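Local coordinates for protein beta-glucosidase (Chaetomella raphigera, PDB 6JXG) that probably hydrolyses terminal, non-reducing beta-D-glucosyl residues to release beta-D-glucose, as a secreted family 3 glycoside hydrolase of cellulose breakdown, at residues 177-182 against 676-681; 226-231 against 289-294; 355-360 against 459-464. All blocks are in the same frame, centred on the assembly; numbering follows the deposited sequence.

Contact 1 (177-182 against 676-681); sequences TFHELY and SYWDTA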
loop_
_atom_site.group_PDB
_atom_site.type_symbol
_atom_site.label_atom_id
_atom_site.label_comp_id
_atom_site.label_asym_id
_atom_site.label_seq_id
_atom_site.Cartn_x
_atom_site.Cartn_y
_atom_site.Cartn_z
ATOM N N THR A 177 -5.470 6.429 -19.320
ATOM C CA THR A 177 -4.502 6.273 -18.215
ATOM C C THR A 177 -5.229 6.325 -16.872
ATOM O O THR A 177 -4.925 5.529 -15.949
ATOM C CB THR A 177 -3.400 7.353 -18.249
ATOM O OG1 THR A 177 -2.733 7.251 -19.497
ATOM C CG2 THR A 177 -2.380 7.192 -17.144
ATOM N N PHE A 178 -6.172 7.252 -16.767
ATOM C CA PHE A 178 -6.956 7.407 -15.527
ATOM C C PHE A 178 -7.646 6.107 -15.179
ATOM O O PHE A 178 -7.515 5.578 -14.048
ATOM C CB PHE A 178 -7.931 8.578 -15.686
ATOM C CG PHE A 178 -8.693 8.903 -14.429
ATOM C CD1 PHE A 178 -8.096 9.612 -13.418
ATOM C CD2 PHE A 178 -9.985 8.592 -14.311
ATOM C CE1 PHE A 178 -8.803 9.952 -12.256
ATOM C CE2 PHE A 178 -10.706 8.901 -13.135
ATOM C CZ PHE A 178 -10.094 9.572 -12.108
ATOM N N HIS A 179 -8.379 5.527 -16.139
ATOM C CA HIS A 179 -9.146 4.306 -15.866
ATOM C C HIS A 179 -8.333 3.008 -15.701
ATOM O O HIS A 179 -8.677 2.164 -14.836
ATOM C CB HIS A 179 -10.195 4.124 -16.995
ATOM C CG HIS A 179 -11.349 5.052 -16.857
ATOM N ND1 HIS A 179 -11.324 6.358 -17.296
ATOM C CD2 HIS A 179 -12.555 4.870 -16.287
ATOM C CE1 HIS A 179 -12.482 6.932 -17.015
ATOM N NE2 HIS A 179 -13.248 6.050 -16.401
ATOM N N GLU A 180 -7.284 2.846 -16.508
ATOM C CA GLU A 180 -6.504 1.600 -16.504
ATOM C C GLU A 180 -5.472 1.507 -15.440
ATOM O O GLU A 180 -5.031 0.390 -15.126
ATOM C CB GLU A 180 -5.850 1.280 -17.840
ATOM C CG GLU A 180 -6.907 0.873 -18.831
ATOM C CD GLU A 180 -6.399 0.541 -20.243
ATOM O OE1 GLU A 180 -5.271 0.057 -20.451
ATOM O OE2 GLU A 180 -7.217 0.768 -21.120
ATOM N N LEU A 181 -5.045 2.643 -14.924
ATOM C CA LEU A 181 -3.917 2.676 -14.038
ATOM C C LEU A 181 -4.364 3.227 -12.660
ATOM O O LEU A 181 -4.566 2.439 -11.746
ATOM C CB LEU A 181 -2.803 3.451 -14.689
ATOM C CG LEU A 181 -1.496 3.385 -14.043
ATOM C CD1 LEU A 181 -1.151 1.880 -13.877
ATOM C CD2 LEU A 181 -0.493 4.141 -14.881
ATOM N N TYR A 182 -4.592 4.531 -12.540
ATOM C CA TYR A 182 -4.788 5.159 -11.237
ATOM C C TYR A 182 -6.153 4.855 -10.575
ATOM O O TYR A 182 -6.242 4.634 -9.393
ATOM C CB TYR A 182 -4.520 6.712 -11.324
ATOM C CG TYR A 182 -3.114 6.969 -11.803
ATOM C CD1 TYR A 182 -2.053 6.768 -10.952
ATOM C CD2 TYR A 182 -2.844 7.166 -13.178
ATOM C CE1 TYR A 182 -0.734 6.932 -11.396
ATOM C CE2 TYR A 182 -1.542 7.268 -13.627
ATOM C CZ TYR A 182 -0.471 7.158 -12.741
ATOM O OH TYR A 182 0.893 7.230 -13.152
ATOM N N SER A 676 -9.845 -6.464 -20.598
ATOM C CA SER A 676 -10.439 -5.305 -21.239
ATOM C C SER A 676 -9.506 -4.129 -21.277
ATOM O O SER A 676 -8.395 -4.095 -20.647
ATOM C CB SER A 676 -11.690 -4.875 -20.464
ATOM O OG SER A 676 -12.635 -5.914 -20.465
ATOM N N TYR A 677 -9.956 -3.138 -21.990
ATOM C CA TYR A 677 -9.272 -1.848 -22.031
ATOM C C TYR A 677 -10.324 -0.772 -22.062
ATOM O O TYR A 677 -11.486 -1.032 -22.497
ATOM C CB TYR A 677 -8.309 -1.755 -23.218
ATOM C CG TYR A 677 -9.017 -1.693 -24.586
ATOM C CD1 TYR A 677 -9.462 -0.488 -25.116
ATOM C CD2 TYR A 677 -9.299 -2.846 -25.263
ATOM C CE1 TYR A 677 -10.123 -0.423 -26.332
ATOM C CE2 TYR A 677 -9.953 -2.815 -26.498
ATOM C CZ TYR A 677 -10.358 -1.622 -27.030
ATOM O OH TYR A 677 -11.006 -1.663 -28.252
ATOM N N TRP A 678 -9.938 0.424 -21.643
ATOM C CA TRP A 678 -10.807 1.588 -21.703
ATOM C C TRP A 678 -10.720 2.309 -23.064
ATOM O O TRP A 678 -9.648 2.816 -23.440
ATOM C CB TRP A 678 -10.465 2.598 -20.613
ATOM C CG TRP A 678 -11.398 3.744 -20.583
ATOM C CD1 TRP A 678 -11.201 4.935 -21.190
ATOM C CD2 TRP A 678 -12.708 3.840 -19.942
ATOM N NE1 TRP A 678 -12.247 5.809 -20.916
ATOM C CE2 TRP A 678 -13.187 5.153 -20.170
ATOM C CE3 TRP A 678 -13.479 2.979 -19.158
ATOM C CZ2 TRP A 678 -14.434 5.600 -19.718
ATOM C CZ3 TRP A 678 -14.708 3.425 -18.678
ATOM C CH2 TRP A 678 -15.174 4.764 -18.946
ATOM N N ASP A 679 -11.862 2.330 -23.747
ATOM C CA ASP A 679 -12.033 2.943 -25.041
ATOM C C ASP A 679 -12.591 4.354 -24.859
ATOM O O ASP A 679 -13.772 4.540 -24.402
ATOM C CB ASP A 679 -13.029 2.135 -25.868
ATOM C CG ASP A 679 -13.179 2.707 -27.296
ATOM O OD1 ASP A 679 -12.174 3.041 -27.901
ATOM O OD2 ASP A 679 -14.300 2.924 -27.715
ATOM N N THR A 680 -11.744 5.330 -25.136
ATOM C CA THR A 680 -12.102 6.703 -24.908
ATOM C C THR A 680 -13.182 7.068 -25.893
ATOM O O THR A 680 -14.007 7.860 -25.565
ATOM C CB THR A 680 -10.915 7.670 -25.094
ATOM O OG1 THR A 680 -10.372 7.503 -26.408
ATOM C CG2 THR A 680 -9.795 7.413 -24.078
ATOM N N ALA A 681 -13.177 6.466 -27.084
ATOM C CA ALA A 681 -14.169 6.771 -28.124
ATOM C C ALA A 681 -15.558 6.558 -27.596
ATOM O O ALA A 681 -16.360 7.455 -27.606
ATOM C CB ALA A 681 -13.927 5.917 -29.389
#
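H179 and W678 face each other, their CA atoms 6.6 Å apart, where helix segment 177-182 runs nearly antiparallel to strand 677-679, with the axes 8.1 Å apart at their closest and 166° between their directions. The imidazole lies flat over the indole in a face-to-face stack: the centroids of the H179 ring and the six-membered ring of W678 are 3.5 Å apart and the planes are almost parallel. NE2 of H179 sits 3.4 Å from CH2 of W678, at the far end of the benzene part, while nearer the backbone H179 CB lies over the five-membered ring, 4.1 Å from its centroid, in a CH-pi contact. Both imidazole nitrogens also have polar partners within the N-terminal domain, NE2 with E222 OE2 and ND1 with the carbonyl O of D175, which hold the ring in its rotation.

The next residue, E180, reaches across with CD anti to CA (chi2 179°), which carries the carboxylate out to the strand, and its OE2 accepts the backbone N-H of W678 at 2.8 Å and a nearly straight 163°. The donor comes in on the anti side of the carboxylate, somewhat out of its plane. The same OE2 forms a salt bridge with R176, and it also packs 3.4 Å from CA of Y677.

The contact ties the TIM-barrel-like N-terminal domain to the fibronectin type III-like domain. With acceptors at both nitrogens, H179 may lean toward the protonated form, which would give its stack on the electron-rich indole some cation-pi character.

Contact 2 (226-231 against 289-294); sequences QGFVVS and LASWYF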
loop_
_atom_site.group_PDB
_atom_site.type_symbol
_atom_site.label_atom_id
_atom_site.label_comp_id
_atom_site.label_asym_id
_atom_site.label_seq_id
_atom_site.Cartn_x
_atom_site.Cartn_y
_atom_site.Cartn_z
ATOM N N GLN A 226 -21.490 3.605 -2.924
ATOM C CA GLN A 226 -22.614 3.801 -1.998
ATOM C C GLN A 226 -22.230 4.412 -0.643
ATOM O O GLN A 226 -23.121 4.904 0.058
ATOM C CB GLN A 226 -23.358 2.491 -1.766
ATOM C CG GLN A 226 -23.931 1.844 -3.020
ATOM C CD GLN A 226 -25.028 2.694 -3.589
ATOM O OE1 GLN A 226 -25.974 3.074 -2.865
ATOM N NE2 GLN A 226 -24.912 3.052 -4.865
ATOM N N GLY A 227 -20.924 4.459 -0.308
ATOM C CA GLY A 227 -20.450 5.128 0.867
ATOM C C GLY A 227 -20.266 6.639 0.750
ATOM O O GLY A 227 -20.876 7.341 -0.097
ATOM N N PHE A 228 -19.356 7.146 1.554
ATOM C CA PHE A 228 -19.206 8.544 1.737
ATOM C C PHE A 228 -17.749 8.950 1.462
ATOM O O PHE A 228 -16.832 8.147 1.612
ATOM C CB PHE A 228 -19.670 9.021 3.093
ATOM C CG PHE A 228 -18.805 8.644 4.207
ATOM C CD1 PHE A 228 -17.814 9.513 4.672
ATOM C CD2 PHE A 228 -19.017 7.415 4.878
ATOM C CE1 PHE A 228 -17.020 9.161 5.733
ATOM C CE2 PHE A 228 -18.247 7.072 5.958
ATOM C CZ PHE A 228 -17.248 7.952 6.436
ATOM N N VAL A 229 -17.612 10.171 0.974
ATOM C CA VAL A 229 -16.301 10.798 0.707
ATOM C C VAL A 229 -15.927 11.767 1.796
ATOM O O VAL A 229 -16.699 12.625 2.156
ATOM C CB VAL A 229 -16.326 11.527 -0.658
ATOM C CG1 VAL A 229 -14.937 12.107 -0.901
ATOM C CG2 VAL A 229 -16.677 10.526 -1.766
ATOM N N VAL A 230 -14.708 11.609 2.338
ATOM C CA VAL A 230 -14.198 12.449 3.375
ATOM C C VAL A 230 -13.006 13.243 2.860
ATOM O O VAL A 230 -12.242 12.760 2.024
ATOM C CB VAL A 230 -13.914 11.630 4.609
ATOM C CG1 VAL A 230 -12.889 10.511 4.372
ATOM C CG2 VAL A 230 -13.481 12.543 5.730
ATOM N N SER A 231 -12.829 14.472 3.345
ATOM C CA SER A 231 -11.681 15.230 2.889
ATOM C C SER A 231 -10.415 14.796 3.509
ATOM O O SER A 231 -10.362 14.426 4.689
ATOM C CB SER A 231 -11.875 16.731 3.097
ATOM O OG SER A 231 -11.891 17.036 4.470
ATOM N N LEU A 289 -24.363 7.616 7.272
ATOM C CA LEU A 289 -25.142 6.682 8.109
ATOM C C LEU A 289 -25.201 5.299 7.439
ATOM O O LEU A 289 -25.147 4.282 8.115
ATOM C CB LEU A 289 -26.572 7.242 8.395
ATOM C CG LEU A 289 -26.600 8.550 9.212
ATOM C CD1 LEU A 289 -28.060 8.897 9.439
ATOM C CD2 LEU A 289 -25.890 8.446 10.570
ATOM N N ALA A 290 -25.359 5.235 6.113
ATOM C CA ALA A 290 -25.393 3.949 5.436
ATOM C C ALA A 290 -24.107 3.135 5.757
ATOM O O ALA A 290 -24.170 1.939 5.996
ATOM C CB ALA A 290 -25.540 4.128 3.946
ATOM N N SER A 291 -22.963 3.774 5.657
ATOM C CA SER A 291 -21.689 3.114 5.908
ATOM C C SER A 291 -21.558 2.621 7.359
ATOM O O SER A 291 -21.078 1.513 7.641
ATOM C CB SER A 291 -20.574 4.101 5.565
ATOM O OG SER A 291 -20.426 4.182 4.117
ATOM N N TRP A 292 -22.034 3.444 8.275
ATOM C CA TRP A 292 -22.168 3.097 9.708
ATOM C C TRP A 292 -22.986 1.832 9.940
ATOM O O TRP A 292 -22.520 0.870 10.607
ATOM C CB TRP A 292 -22.766 4.307 10.453
ATOM C CG TRP A 292 -22.831 4.225 11.953
ATOM C CD1 TRP A 292 -21.775 4.111 12.795
ATOM C CD2 TRP A 292 -23.996 4.333 12.785
ATOM N NE1 TRP A 292 -22.205 4.113 14.094
ATOM C CE2 TRP A 292 -23.558 4.273 14.110
ATOM C CE3 TRP A 292 -25.352 4.574 12.535
ATOM C CZ2 TRP A 292 -24.385 4.346 15.159
ATOM C CZ3 TRP A 292 -26.192 4.640 13.612
ATOM C CH2 TRP A 292 -25.691 4.529 14.912
ATOM N N TYR A 293 -24.180 1.828 9.361
ATOM C CA TYR A 293 -25.064 0.663 9.442
ATOM C C TYR A 293 -24.505 -0.507 8.660
ATOM O O TYR A 293 -24.622 -1.640 9.108
ATOM C CB TYR A 293 -26.434 0.972 8.889
ATOM C CG TYR A 293 -27.287 1.854 9.757
ATOM C CD1 TYR A 293 -27.667 1.420 11.011
ATOM C CD2 TYR A 293 -27.742 3.085 9.331
ATOM C CE1 TYR A 293 -28.443 2.176 11.825
ATOM C CE2 TYR A 293 -28.559 3.867 10.165
ATOM C CZ TYR A 293 -28.895 3.364 11.417
ATOM O OH TYR A 293 -29.656 4.085 12.330
ATOM N N PHE A 294 -23.900 -0.236 7.489
ATOM C CA PHE A 294 -23.368 -1.311 6.628
ATOM C C PHE A 294 -22.368 -2.226 7.320
ATOM O O PHE A 294 -22.488 -3.428 7.236
ATOM C CB PHE A 294 -22.743 -0.746 5.329
ATOM C CG PHE A 294 -22.256 -1.814 4.400
ATOM C CD1 PHE A 294 -20.958 -2.294 4.480
ATOM C CD2 PHE A 294 -23.119 -2.393 3.522
ATOM C CE1 PHE A 294 -20.500 -3.336 3.667
ATOM C CE2 PHE A 294 -22.673 -3.385 2.644
ATOM C CZ PHE A 294 -21.330 -3.870 2.748
#
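S291 of helix 278-294 packs against G227, just before strand 228-231, and F228, the first residue of that strand, with the CA atoms of G227 and S291 5.6 Å apart. The nonpolar part of the contact lies at the edge of the F228 ring: S291 CB sits in the ring plane, 3.7 Å from CD2 and 3.8 Å from CE2. The F228 ring is placed there by a first torsion of 72°, with CG between the backbone N and the carbonyl carbon. With an alanine in place of F228, S291 CB would probably lose its aromatic neighbour, and a gap would be likely to open between the helix and the strand.

The S291 hydroxyl meets only carbon across the contact: OG lies 3.4 Å from CA of G227, which has no side chain to keep it off, and 3.6 Å from CD2 of F228. Its hydrogen bond is made to the carbonyl O of A195, with a weak one to R287 O.

In the TIM-barrel-like N-terminal domain, the contact seats the helix against the entry of a strand. Two hydrogen bonds pin the helix here, from S291 OG to A195, just before the neighbouring strand 196-199, and from R287 NH1 to G227 O.

Contact 3 (355-360 against 459-464); sequences IGQDAI and PWNNGT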
loop_
_atom_site.group_PDB
_atom_site.type_symbol
_atom_site.label_atom_id
_atom_site.label_comp_id
_atom_site.label_asym_id
_atom_site.label_seq_id
_atom_site.Cartn_x
_atom_site.Cartn_y
_atom_site.Cartn_z
ATOM N N ILE A 355 27.350 -4.428 10.931
ATOM C CA ILE A 355 27.775 -3.086 10.585
ATOM C C ILE A 355 26.595 -2.207 10.154
ATOM O O ILE A 355 25.821 -2.591 9.312
ATOM C CB ILE A 355 28.862 -3.127 9.459
ATOM C CG1 ILE A 355 30.031 -3.978 9.907
ATOM C CG2 ILE A 355 29.307 -1.735 9.029
ATOM C CD1 ILE A 355 30.842 -4.528 8.770
ATOM N N GLY A 356 26.540 -0.986 10.667
ATOM C CA GLY A 356 25.514 -0.044 10.304
ATOM C C GLY A 356 24.586 0.224 11.431
ATOM O O GLY A 356 24.225 -0.681 12.141
ATOM N N GLN A 357 24.140 1.463 11.549
ATOM C CA GLN A 357 23.225 1.831 12.610
ATOM C C GLN A 357 21.869 1.199 12.385
ATOM O O GLN A 357 21.134 1.082 13.315
ATOM C CB GLN A 357 23.056 3.356 12.728
ATOM C CG GLN A 357 22.476 4.067 11.562
ATOM C CD GLN A 357 22.031 5.451 11.918
ATOM O OE1 GLN A 357 21.440 5.673 13.014
ATOM N NE2 GLN A 357 22.354 6.390 11.080
ATOM N N ASP A 358 21.556 0.824 11.138
ATOM C CA ASP A 358 20.317 0.092 10.829
ATOM C C ASP A 358 20.236 -1.282 11.523
ATOM O O ASP A 358 19.179 -1.891 11.531
ATOM C CB ASP A 358 20.135 0.022 9.264
ATOM C CG ASP A 358 18.874 -0.762 8.819
ATOM O OD1 ASP A 358 17.784 -0.309 9.191
ATOM O OD2 ASP A 358 18.977 -1.745 8.034
ATOM N N ALA A 359 21.302 -1.779 12.149
ATOM C CA ALA A 359 21.284 -3.061 12.786
ATOM C C ALA A 359 20.650 -3.058 14.172
ATOM O O ALA A 359 20.314 -4.142 14.676
ATOM C CB ALA A 359 22.694 -3.619 12.939
ATOM N N ILE A 360 20.568 -1.867 14.768
ATOM C CA ILE A 360 20.129 -1.676 16.163
ATOM C C ILE A 360 19.010 -0.677 16.280
ATOM O O ILE A 360 18.838 0.165 15.412
ATOM C CB ILE A 360 21.295 -1.193 17.061
ATOM C CG1 ILE A 360 21.845 0.141 16.534
ATOM C CG2 ILE A 360 22.300 -2.332 17.186
ATOM C CD1 ILE A 360 22.851 0.789 17.442
ATOM N N PRO A 459 21.156 5.101 -1.645
ATOM C CA PRO A 459 21.016 4.850 -0.210
ATOM C C PRO A 459 21.238 6.080 0.698
ATOM O O PRO A 459 22.056 6.953 0.393
ATOM C CB PRO A 459 22.062 3.762 0.055
ATOM C CG PRO A 459 22.159 3.022 -1.218
ATOM C CD PRO A 459 22.075 4.112 -2.256
ATOM N N TRP A 460 20.438 6.187 1.771
ATOM C CA TRP A 460 20.556 7.263 2.725
ATOM C C TRP A 460 21.771 7.028 3.607
ATOM O O TRP A 460 22.340 5.915 3.657
ATOM C CB TRP A 460 19.242 7.265 3.578
ATOM C CG TRP A 460 18.126 8.031 2.945
ATOM C CD1 TRP A 460 17.772 8.054 1.613
ATOM C CD2 TRP A 460 17.308 9.003 3.594
ATOM N NE1 TRP A 460 16.771 8.937 1.406
ATOM C CE2 TRP A 460 16.459 9.554 2.595
ATOM C CE3 TRP A 460 17.247 9.503 4.910
ATOM C CZ2 TRP A 460 15.521 10.563 2.879
ATOM C CZ3 TRP A 460 16.307 10.513 5.184
ATOM C CH2 TRP A 460 15.454 10.997 4.183
ATOM N N ASN A 461 22.126 8.002 4.431
ATOM C CA ASN A 461 23.171 7.770 5.443
ATOM C C ASN A 461 24.517 7.259 4.843
ATOM O O ASN A 461 25.171 6.495 5.456
ATOM C CB ASN A 461 22.677 6.867 6.576
ATOM C CG ASN A 461 21.556 7.515 7.376
ATOM O OD1 ASN A 461 21.415 8.712 7.353
ATOM N ND2 ASN A 461 20.795 6.732 8.081
ATOM N N ASN A 462 24.870 7.707 3.638
ATOM C CA ASN A 462 26.106 7.287 3.011
ATOM C C ASN A 462 26.193 5.768 2.908
ATOM O O ASN A 462 27.240 5.186 3.051
ATOM C CB ASN A 462 27.295 7.858 3.797
ATOM C CG ASN A 462 27.291 9.369 3.796
ATOM O OD1 ASN A 462 27.204 9.961 2.744
ATOM N ND2 ASN A 462 27.320 9.987 4.950
ATOM N N GLY A 463 25.070 5.133 2.606
ATOM C CA GLY A 463 24.992 3.698 2.632
ATOM C C GLY A 463 25.906 3.090 1.567
ATOM O O GLY A 463 26.558 2.080 1.791
ATOM N N THR A 464 25.936 3.671 0.400
ATOM C CA THR A 464 26.792 3.055 -0.649
ATOM C C THR A 464 28.284 3.025 -0.146
ATOM O O THR A 464 28.971 1.963 -0.141
ATOM C CB THR A 464 26.629 3.764 -1.978
ATOM O OG1 THR A 464 25.363 3.388 -2.565
ATOM C CG2 THR A 464 27.816 3.370 -2.973
#
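Q357 and N461 meet through their amide groups, the two side chains crossing at about a right angle. NE2 of Q357 stops 3.4 Å from ND2 of N461, and since both atoms are donors the approach is a van der Waals one. The amide planes are tilted 24° from each other. With CG of Q357 between the backbone N and the carbonyl carbon (chi1 63°) and the chain extended beyond it, the glutamine amide is carried out toward N461.

The two residues belong to the alpha/beta sandwich domain of family 3 glycosidases, whose sheet is mixed but mostly parallel and is flanked by helices. Q357 opens the 3-10 turn 357-359, which follows strand 351-355. On the other side, N461 comes shortly before helix 463-471, whose L466 and V470 pack on I355 at the end of that strand.

Each amide is turned by a partner in the nearby loop. Q357 OE1 accepts the N-H of G377, while N461 ND2 donates to the carbonyl O of D375. Q357 is also gripped through its backbone, its N-H bonded to D417 OD1, and D417 touches the side chain of N461. D358, next in the turn, bonds ND2 of N482 through OD2 and the N-H of L379 through OD1.

Overall arrangement
Contacts 1 and 2 are buried and contact 3 lies at the surface. Contacts 1 and 2 share the N-terminal domain, their nearest atoms about 12 Å apart, but only contact 1 reaches into a second domain; contact 2 joins a helix and a strand of one domain. Contact 3 belongs to the C-terminal domain, on the opposite side of the chain's centre, its own centre about 44 Å from that of contact 2. The chemistry follows: an aromatic stack and a charged hydrogen bond at the domain interface, edge packing round a hydroxyl in the interior, and two amides that touch while bonding to a third loop.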